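Local coordinates for Fe(2+) transporter FeoB (Legionella pneumophila, PDB 3IBY), which probably transports ferrous iron across the bacterial inner membrane in a GTP-driven uptake system, and is represented here by its cytosolic GTP-binding part, at residues S104-V114 with S160-L171; F203-D211 with L234-R242. All coordinates share one frame; numbering follows the deposited sequence.

Contact 1. Residues S104-V114 with S160-L171; sequences SQLFELGKPVV and SLLHCSQKIKPL
S160 meets V114 near the end of helix 154-162. Its OG lies 3.7 Å from CG2 of V114, and S142 OG is a weak hydrogen-bond partner. L161 crosses V114 at about a right angle, its CD2 against CG1 of the valine.

C164 turns its sulfur inward. With SG anti to the backbone N (chi1 -173°), the thiol sits 3.5 Å from P112 CB, and V114 CB flanks it more loosely. The carbonyl O of C164 also rests on P112 CB. S165 and the carbonyl of Q166 extend the cover over the same proline.

The contact lies in the G domain, a P-loop GTPase fold. The chain leaving its helix 154-162 runs back along the turn that joins helix 96-106 to strand 113-118 of the main sheet. No hydrogen bond links the two segments, so apolar surface and backbone carbonyls make the contact.

K167 lays its aliphatic chain along G110, with CB 3.2 Å from the glycine carbonyl O. The positive phi of G110 (72°) suits a glycine there.

I168 uses two branches. CG2 stands 4.0 Å above the centre of the F107 ring, only 7° off its normal, a CH-pi contact. CD1 reaches V113, 3.8 Å from its CB. The K169 carbonyl approaches the same ring obliquely. P170 packs beside E108, whose carboxylate is held by R206 and R242. L171 brings CG to F107 CD2 at 4.1 Å, and its CD1 touches CB of S104.

Contact 2. Residues F203-D211 with L234-R242; sequences FSRRLAEGD and LDVLLADAR
E209 OE2 is shared by two arginines, one from each segment. R206 NH1 reaches it from within its own helix at 2.6 Å, a salt bridge with a weak, bent hydrogen bond. R242 NH2 comes from the other helix, 3.3 Å from OE2. The R242 guanidinium and the carboxylate planes are turned 62° apart, so this is not a flat two-pronged pairing.

R242 swings CG away from its own N (chi1 -164°) and bends at chi3. This brings NH2 to 3.7 Å from R206 NH1, which lies over one face of the R242 guanidinium. R205 CG meets the edge of that same group. The stronger partner of both R206 and R242 is E108 of the G domain, which bonds NH2 of each.

Toward the start of helix 234-253 the contact turns apolar. The short segments' axes come within 8.6 Å, their N-to-C directions 120° apart. A208 CB faces L234 CD2 at 3.4 Å, and L238 CD2 lies 4.1 Å from E209 OE2. L183 of helix 177-193 also touches A208 and L238. Both helices belong to the helical region after the G domain, consistent with the GDI domain of FeoB. Helix 197-209 ends in a Schellman motif at G210, just where D235 CB lies 3.5 Å from the E209 carbonyl O.

R206 and R242 gather round the carboxylates of E209 and E108, so their positive charges are probably balanced where they stand.

In the fold
Contact 1 lies nearer the centre of the molecule, within the G domain, and is only partly buried: its apolar centre gives way to exposed lysines and polar residues along the outer chain. Contact 2 lies farther out, between two helices of the helical part that follows, yet most of its touching residues are buried. Contact 1 has no hydrogen bond or salt bridge across its segments, whereas contact 2 joins its helices through a salt bridge as well as apolar packing. They share no helix or strand but touch directly. The junction is polar: S104 OG bonds R242 NH1 beside the E108 bridges, tying the G domain to the helices.

Contact 1. Residues S104-V114 with S160-L171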
loop_
_atom_site.group_PDB
_atom_site.type_symbol
_atom_site.label_atom_id
_atom_site.label_comp_id
_atom_site.label_asym_id
_atom_site.label_seq_id
_atom_site.Cartn_x
_atom_site.Cartn_y
_atom_site.Cartn_z
ATOM N N SER A 104 -1.859 1.060 5.108
ATOM C CA SER A 104 -2.062 2.374 5.710
ATOM C C SER A 104 -1.080 3.359 5.113
ATOM O O SER A 104 -1.442 4.500 4.896
ATOM C CB SER A 104 -1.882 2.310 7.218
ATOM O OG SER A 104 -0.559 1.918 7.539
ATOM N N GLN A 105 0.154 2.914 4.866
ATOM C CA GLN A 105 1.161 3.745 4.187
ATOM C C GLN A 105 0.711 4.137 2.761
ATOM O O GLN A 105 0.826 5.299 2.388
ATOM C CB GLN A 105 2.549 3.069 4.152
ATOM C CG GLN A 105 3.213 2.864 5.505
ATOM C CD GLN A 105 4.584 2.163 5.401
ATOM O OE1 GLN A 105 4.828 1.452 4.444
ATOM N NE2 GLN A 105 5.466 2.350 6.408
ATOM N N LEU A 106 0.187 3.174 2.000
ATOM C CA LEU A 106 -0.351 3.398 0.634
ATOM C C LEU A 106 -1.484 4.411 0.558
ATOM O O LEU A 106 -1.512 5.232 -0.327
ATOM C CB LEU A 106 -0.884 2.088 0.090
ATOM C CG LEU A 106 0.071 0.917 -0.125
ATOM C CD1 LEU A 106 -0.737 -0.292 -0.697
ATOM C CD2 LEU A 106 1.239 1.253 -1.054
ATOM N N PHE A 107 -2.440 4.318 1.478
ATOM C CA PHE A 107 -3.516 5.318 1.650
ATOM C C PHE A 107 -3.020 6.733 1.832
ATOM O O PHE A 107 -3.793 7.653 1.691
ATOM C CB PHE A 107 -4.318 5.048 2.930
ATOM C CG PHE A 107 -5.239 3.877 2.856
ATOM C CD1 PHE A 107 -5.240 3.003 1.764
ATOM C CD2 PHE A 107 -6.105 3.621 3.912
ATOM C CE1 PHE A 107 -6.095 1.965 1.714
ATOM C CE2 PHE A 107 -6.949 2.525 3.866
ATOM C CZ PHE A 107 -6.932 1.712 2.761
ATOM N N GLU A 108 -1.765 6.912 2.225
ATOM C CA GLU A 108 -1.189 8.244 2.388
ATOM C C GLU A 108 -0.667 8.797 1.055
ATOM O O GLU A 108 -0.157 9.896 1.031
ATOM C CB GLU A 108 -0.055 8.211 3.438
ATOM C CG GLU A 108 -0.372 7.423 4.737
ATOM C CD GLU A 108 0.681 7.558 5.840
ATOM O OE1 GLU A 108 1.870 7.761 5.553
ATOM O OE2 GLU A 108 0.330 7.456 7.042
ATOM N N LEU A 109 -0.746 8.036 -0.038
ATOM C CA LEU A 109 -0.409 8.576 -1.377
ATOM C C LEU A 109 -1.525 9.464 -1.991
ATOM O O LEU A 109 -1.291 10.278 -2.862
ATOM C CB LEU A 109 -0.099 7.438 -2.360
ATOM C CG LEU A 109 1.166 6.641 -2.066
ATOM C CD1 LEU A 109 1.093 5.233 -2.672
ATOM C CD2 LEU A 109 2.417 7.377 -2.539
ATOM N N GLY A 110 -2.755 9.282 -1.566
ATOM C CA GLY A 110 -3.847 9.998 -2.197
ATOM C C GLY A 110 -4.170 9.494 -3.587
ATOM O O GLY A 110 -4.794 10.183 -4.374
ATOM N N LYS A 111 -3.770 8.281 -3.878
ATOM C CA LYS A 111 -4.084 7.665 -5.129
ATOM C C LYS A 111 -5.116 6.605 -4.750
ATOM O O LYS A 111 -5.048 6.081 -3.629
ATOM C CB LYS A 111 -2.800 7.012 -5.705
ATOM C CG LYS A 111 -2.525 7.315 -7.189
ATOM C CD LYS A 111 -1.394 8.303 -7.382
ATOM C CE LYS A 111 -1.262 8.712 -8.839
ATOM N NZ LYS A 111 -2.554 8.576 -9.576
ATOM N N PRO A 112 -6.043 6.259 -5.658
ATOM C CA PRO A 112 -7.063 5.197 -5.457
ATOM C C PRO A 112 -6.508 3.819 -5.104
ATOM O O PRO A 112 -5.572 3.362 -5.749
ATOM C CB PRO A 112 -7.752 5.076 -6.826
ATOM C CG PRO A 112 -7.542 6.407 -7.496
ATOM C CD PRO A 112 -6.196 6.928 -6.960
ATOM N N VAL A 113 -7.087 3.160 -4.104
ATOM C CA VAL A 113 -6.690 1.822 -3.733
ATOM C C VAL A 113 -7.933 0.983 -3.612
ATOM O O VAL A 113 -8.959 1.461 -3.172
ATOM C CB VAL A 113 -5.917 1.741 -2.379
ATOM C CG1 VAL A 113 -5.427 0.330 -2.099
ATOM C CG2 VAL A 113 -4.750 2.695 -2.373
ATOM N N VAL A 114 -7.808 -0.275 -4.036
ATOM C CA VAL A 114 -8.809 -1.312 -3.869
ATOM C C VAL A 114 -8.019 -2.440 -3.155
ATOM O O VAL A 114 -6.857 -2.677 -3.496
ATOM C CB VAL A 114 -9.327 -1.780 -5.249
ATOM C CG1 VAL A 114 -8.149 -2.143 -6.131
ATOM C CG2 VAL A 114 -10.232 -2.985 -5.113
ATOM N N SER A 160 -14.697 -3.926 -9.595
ATOM C CA SER A 160 -14.267 -2.866 -8.705
ATOM C C SER A 160 -13.109 -2.002 -9.263
ATOM O O SER A 160 -12.946 -0.850 -8.845
ATOM C CB SER A 160 -13.832 -3.500 -7.394
ATOM O OG SER A 160 -13.711 -2.542 -6.383
ATOM N N LEU A 161 -12.316 -2.528 -10.194
ATOM C CA LEU A 161 -11.289 -1.725 -10.858
ATOM C C LEU A 161 -11.796 -0.581 -11.674
ATOM O O LEU A 161 -11.188 0.465 -11.689
ATOM C CB LEU A 161 -10.487 -2.555 -11.811
ATOM C CG LEU A 161 -9.339 -3.251 -11.149
ATOM C CD1 LEU A 161 -8.537 -3.806 -12.284
ATOM C CD2 LEU A 161 -8.539 -2.279 -10.286
ATOM N N LEU A 162 -12.877 -0.804 -12.397
ATOM C CA LEU A 162 -13.489 0.241 -13.191
ATOM C C LEU A 162 -14.050 1.403 -12.363
ATOM O O LEU A 162 -14.231 2.490 -12.886
ATOM C CB LEU A 162 -14.618 -0.347 -14.039
ATOM C CG LEU A 162 -14.194 -1.275 -15.163
ATOM C CD1 LEU A 162 -15.437 -1.867 -15.805
ATOM C CD2 LEU A 162 -13.353 -0.536 -16.178
ATOM N N HIS A 163 -14.360 1.173 -11.093
ATOM C CA HIS A 163 -14.908 2.231 -10.230
ATOM C C HIS A 163 -13.903 2.596 -9.128
ATOM O O HIS A 163 -14.286 3.001 -8.031
ATOM C CB HIS A 163 -16.243 1.790 -9.622
ATOM C CG HIS A 163 -17.091 0.982 -10.552
ATOM N ND1 HIS A 163 -17.535 1.467 -11.764
ATOM C CD2 HIS A 163 -17.577 -0.279 -10.451
ATOM C CE1 HIS A 163 -18.264 0.543 -12.366
ATOM N NE2 HIS A 163 -18.303 -0.528 -11.593
ATOM N N CYS A 164 -12.617 2.451 -9.427
ATOM C CA CYS A 164 -11.570 2.783 -8.479
ATOM C C CYS A 164 -10.943 4.076 -8.921
ATOM O O CYS A 164 -9.808 4.095 -9.413
ATOM C CB CYS A 164 -10.518 1.683 -8.434
ATOM S SG CYS A 164 -9.275 1.929 -7.137
ATOM N N SER A 165 -11.709 5.156 -8.766
ATOM C CA SER A 165 -11.249 6.518 -9.095
ATOM C C SER A 165 -11.273 7.532 -7.920
ATOM O O SER A 165 -10.754 8.640 -8.057
ATOM C CB SER A 165 -12.049 7.074 -10.280
ATOM O OG SER A 165 -13.361 7.468 -9.899
ATOM N N GLN A 166 -11.858 7.173 -6.779
ATOM C CA GLN A 166 -11.839 8.057 -5.606
ATOM C C GLN A 166 -10.601 7.795 -4.775
ATOM O O GLN A 166 -10.249 6.645 -4.548
ATOM C CB GLN A 166 -13.070 7.824 -4.736
ATOM C CG GLN A 166 -14.196 8.828 -4.924
ATOM C CD GLN A 166 -15.220 8.702 -3.815
ATOM O OE1 GLN A 166 -15.523 7.593 -3.367
ATOM N NE2 GLN A 166 -15.735 9.832 -3.349
ATOM N N LYS A 167 -9.934 8.848 -4.330
ATOM C CA LYS A 167 -8.760 8.699 -3.472
ATOM C C LYS A 167 -9.181 8.440 -2.021
ATOM O O LYS A 167 -10.321 8.694 -1.623
ATOM C CB LYS A 167 -7.833 9.929 -3.569
ATOM C CG LYS A 167 -8.351 11.165 -2.873
ATOM C CD LYS A 167 -7.578 12.402 -3.264
ATOM C CE LYS A 167 -6.305 12.535 -2.474
ATOM N NZ LYS A 167 -5.887 13.956 -2.480
ATOM N N ILE A 168 -8.248 7.950 -1.226
ATOM C CA ILE A 168 -8.581 7.492 0.098
ATOM C C ILE A 168 -7.994 8.392 1.155
ATOM O O ILE A 168 -7.018 9.099 0.920
ATOM C CB ILE A 168 -8.133 6.040 0.295
ATOM C CG1 ILE A 168 -8.355 5.272 -1.019
ATOM C CG2 ILE A 168 -8.901 5.377 1.484
ATOM C CD1 ILE A 168 -8.734 3.853 -0.847
ATOM N N LYS A 169 -8.641 8.398 2.312
ATOM C CA LYS A 169 -8.183 9.203 3.439
ATOM C C LYS A 169 -7.126 8.419 4.137
ATOM O O LYS A 169 -7.283 7.196 4.301
ATOM C CB LYS A 169 -9.310 9.455 4.447
ATOM C CG LYS A 169 -9.909 10.859 4.411
ATOM C CD LYS A 169 -10.309 11.408 5.830
ATOM C CE LYS A 169 -9.086 11.646 6.759
ATOM N NZ LYS A 169 -7.935 12.403 6.142
ATOM N N PRO A 170 -6.056 9.093 4.572
ATOM C CA PRO A 170 -5.176 8.401 5.511
ATOM C C PRO A 170 -5.985 7.947 6.717
ATOM O O PRO A 170 -7.003 8.586 7.067
ATOM C CB PRO A 170 -4.151 9.461 5.922
ATOM C CG PRO A 170 -4.184 10.492 4.863
ATOM C CD PRO A 170 -5.542 10.407 4.174
ATOM N N LEU A 171 -5.561 6.846 7.321
ATOM C CA LEU A 171 -6.164 6.405 8.555
ATOM C C LEU A 171 -5.883 7.448 9.622
ATOM O O LEU A 171 -4.850 8.094 9.581
ATOM C CB LEU A 171 -5.596 5.060 8.977
ATOM C CG LEU A 171 -5.782 3.884 8.021
ATOM C CD1 LEU A 171 -4.895 2.729 8.446
ATOM C CD2 LEU A 171 -7.254 3.486 7.980
#

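Contact 2. Residues F203-D211 with L234-R242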
loop_
_atom_site.group_PDB
_atom_site.type_symbol
_atom_site.label_atom_id
_atom_site.label_comp_id
_atom_site.label_asym_id
_atom_site.label_seq_id
_atom_site.Cartn_x
_atom_site.Cartn_y
_atom_site.Cartn_z
ATOM N N PHE A 203 5.263 12.272 1.809
ATOM C CA PHE A 203 6.704 12.319 1.936
ATOM C C PHE A 203 7.178 12.661 3.374
ATOM O O PHE A 203 8.252 12.216 3.821
ATOM C CB PHE A 203 7.215 13.339 0.925
ATOM C CG PHE A 203 8.695 13.442 0.863
ATOM C CD1 PHE A 203 9.503 12.328 1.101
ATOM C CD2 PHE A 203 9.298 14.664 0.541
ATOM C CE1 PHE A 203 10.885 12.434 1.022
ATOM C CE2 PHE A 203 10.674 14.781 0.461
ATOM C CZ PHE A 203 11.477 13.671 0.703
ATOM N N SER A 204 6.349 13.422 4.092
ATOM C CA SER A 204 6.599 13.770 5.498
ATOM C C SER A 204 6.635 12.545 6.431
ATOM O O SER A 204 7.549 12.411 7.293
ATOM C CB SER A 204 5.564 14.813 6.002
ATOM O OG SER A 204 4.235 14.403 5.781
ATOM N N ARG A 205 5.647 11.665 6.252
ATOM C CA ARG A 205 5.574 10.417 7.013
ATOM C C ARG A 205 6.775 9.548 6.737
ATOM O O ARG A 205 7.348 8.978 7.650
ATOM C CB ARG A 205 4.291 9.656 6.705
ATOM C CG ARG A 205 3.072 10.087 7.553
ATOM C CD ARG A 205 2.720 11.517 7.320
ATOM N NE ARG A 205 1.715 12.002 8.239
ATOM C CZ ARG A 205 1.452 13.294 8.425
ATOM N NH1 ARG A 205 2.118 14.239 7.756
ATOM N NH2 ARG A 205 0.507 13.653 9.267
ATOM N N ARG A 206 7.195 9.473 5.487
ATOM C CA ARG A 206 8.360 8.670 5.165
ATOM C C ARG A 206 9.641 9.209 5.822
ATOM O O ARG A 206 10.442 8.454 6.412
ATOM C CB ARG A 206 8.492 8.545 3.640
ATOM C CG ARG A 206 7.775 7.336 3.014
ATOM C CD ARG A 206 6.873 6.569 3.996
ATOM N NE ARG A 206 5.469 6.736 3.654
ATOM C CZ ARG A 206 4.446 6.527 4.465
ATOM N NH1 ARG A 206 4.591 6.178 5.739
ATOM N NH2 ARG A 206 3.238 6.686 3.977
ATOM N N LEU A 207 9.833 10.510 5.705
ATOM C CA LEU A 207 10.938 11.169 6.393
ATOM C C LEU A 207 10.890 10.842 7.884
ATOM O O LEU A 207 11.884 10.424 8.472
ATOM C CB LEU A 207 10.846 12.677 6.186
ATOM C CG LEU A 207 11.727 13.306 5.121
ATOM C CD1 LEU A 207 12.167 12.242 4.109
ATOM C CD2 LEU A 207 11.014 14.514 4.475
ATOM N N ALA A 208 9.710 11.017 8.471
ATOM C CA ALA A 208 9.471 10.724 9.883
ATOM C C ALA A 208 9.891 9.322 10.225
ATOM O O ALA A 208 10.343 9.053 11.321
ATOM C CB ALA A 208 8.010 10.911 10.215
ATOM N N GLU A 209 9.748 8.414 9.282
ATOM C CA GLU A 209 10.122 7.039 9.536
ATOM C C GLU A 209 11.578 6.809 9.313
ATOM O O GLU A 209 12.103 5.756 9.708
ATOM C CB GLU A 209 9.301 6.118 8.673
ATOM C CG GLU A 209 7.802 6.157 9.089
ATOM C CD GLU A 209 6.887 5.500 8.079
ATOM O OE1 GLU A 209 7.373 4.665 7.286
ATOM O OE2 GLU A 209 5.681 5.833 8.104
ATOM N N GLY A 210 12.238 7.799 8.714
ATOM C CA GLY A 210 13.660 7.730 8.458
ATOM C C GLY A 210 13.969 7.259 7.043
ATOM O O GLY A 210 14.976 6.572 6.826
ATOM N N ASP A 211 13.135 7.636 6.069
ATOM C CA ASP A 211 13.408 7.254 4.706
ATOM C C ASP A 211 14.427 8.161 4.019
ATOM O O ASP A 211 14.269 9.386 3.947
ATOM C CB ASP A 211 12.159 7.163 3.832
ATOM C CG ASP A 211 12.510 6.720 2.418
ATOM O OD1 ASP A 211 12.709 5.496 2.233
ATOM O OD2 ASP A 211 12.688 7.609 1.534
ATOM N N LEU A 234 11.127 9.933 16.353
ATOM C CA LEU A 234 9.901 9.902 15.598
ATOM C C LEU A 234 9.628 8.498 15.017
ATOM O O LEU A 234 8.484 8.027 15.035
ATOM C CB LEU A 234 9.974 10.940 14.492
ATOM C CG LEU A 234 8.681 11.632 14.158
ATOM C CD1 LEU A 234 8.154 12.358 15.392
ATOM C CD2 LEU A 234 8.932 12.591 13.000
ATOM N N ASP A 235 10.663 7.814 14.523
ATOM C CA ASP A 235 10.420 6.551 13.772
ATOM C C ASP A 235 9.663 5.576 14.638
ATOM O O ASP A 235 8.588 5.087 14.276
ATOM C CB ASP A 235 11.689 5.903 13.166
ATOM C CG ASP A 235 12.813 5.688 14.170
ATOM O OD1 ASP A 235 13.674 4.810 13.909
ATOM O OD2 ASP A 235 12.853 6.393 15.200
ATOM N N VAL A 236 10.193 5.385 15.825
ATOM C CA VAL A 236 9.570 4.543 16.806
ATOM C C VAL A 236 8.139 5.006 17.096
ATOM O O VAL A 236 7.221 4.184 17.065
ATOM C CB VAL A 236 10.413 4.524 18.083
ATOM C CG1 VAL A 236 9.892 3.475 19.067
ATOM C CG2 VAL A 236 11.894 4.288 17.734
ATOM N N LEU A 237 7.943 6.297 17.372
ATOM C CA LEU A 237 6.601 6.816 17.639
ATOM C C LEU A 237 5.634 6.584 16.492
ATOM O O LEU A 237 4.516 6.163 16.703
ATOM C CB LEU A 237 6.637 8.306 17.942
ATOM C CG LEU A 237 6.622 8.680 19.416
ATOM C CD1 LEU A 237 7.410 7.669 20.232
ATOM C CD2 LEU A 237 7.145 10.102 19.634
ATOM N N LEU A 238 6.042 6.849 15.270
ATOM C CA LEU A 238 5.088 6.744 14.166
ATOM C C LEU A 238 4.688 5.287 13.903
ATOM O O LEU A 238 3.511 4.986 13.651
ATOM C CB LEU A 238 5.673 7.351 12.894
ATOM C CG LEU A 238 4.838 8.418 12.169
ATOM C CD1 LEU A 238 5.812 9.395 11.484
ATOM C CD2 LEU A 238 3.822 7.814 11.178
ATOM N N ALA A 239 5.679 4.394 13.946
ATOM C CA ALA A 239 5.430 2.937 13.864
ATOM C C ALA A 239 4.400 2.476 14.899
ATOM O O ALA A 239 3.531 1.663 14.581
ATOM C CB ALA A 239 6.739 2.130 14.027
ATOM N N ASP A 240 4.494 2.990 16.126
ATOM C CA ASP A 240 3.521 2.641 17.153
ATOM C C ASP A 240 2.131 3.186 16.833
ATOM O O ASP A 240 1.165 2.455 16.920
ATOM C CB ASP A 240 3.954 3.131 18.530
ATOM C CG ASP A 240 3.029 2.630 19.661
ATOM O OD1 ASP A 240 2.706 1.421 19.716
ATOM O OD2 ASP A 240 2.634 3.462 20.508
ATOM N N ALA A 241 2.013 4.445 16.458
ATOM C CA ALA A 241 0.697 4.968 16.181
ATOM C C ALA A 241 0.088 4.246 14.977
ATOM O O ALA A 241 -1.122 4.018 14.910
ATOM C CB ALA A 241 0.746 6.438 15.958
ATOM N N ARG A 242 0.925 3.862 14.028
ATOM C CA ARG A 242 0.432 3.113 12.874
ATOM C C ARG A 242 -0.071 1.753 13.315
ATOM O O ARG A 242 -1.136 1.328 12.932
ATOM C CB ARG A 242 1.536 2.921 11.844
ATOM C CG ARG A 242 0.979 2.512 10.517
ATOM C CD ARG A 242 1.986 2.643 9.411
ATOM N NE ARG A 242 2.472 4.006 9.324
ATOM C CZ ARG A 242 1.872 4.981 8.668
ATOM N NH1 ARG A 242 0.728 4.736 8.037
ATOM N NH2 ARG A 242 2.403 6.210 8.669
#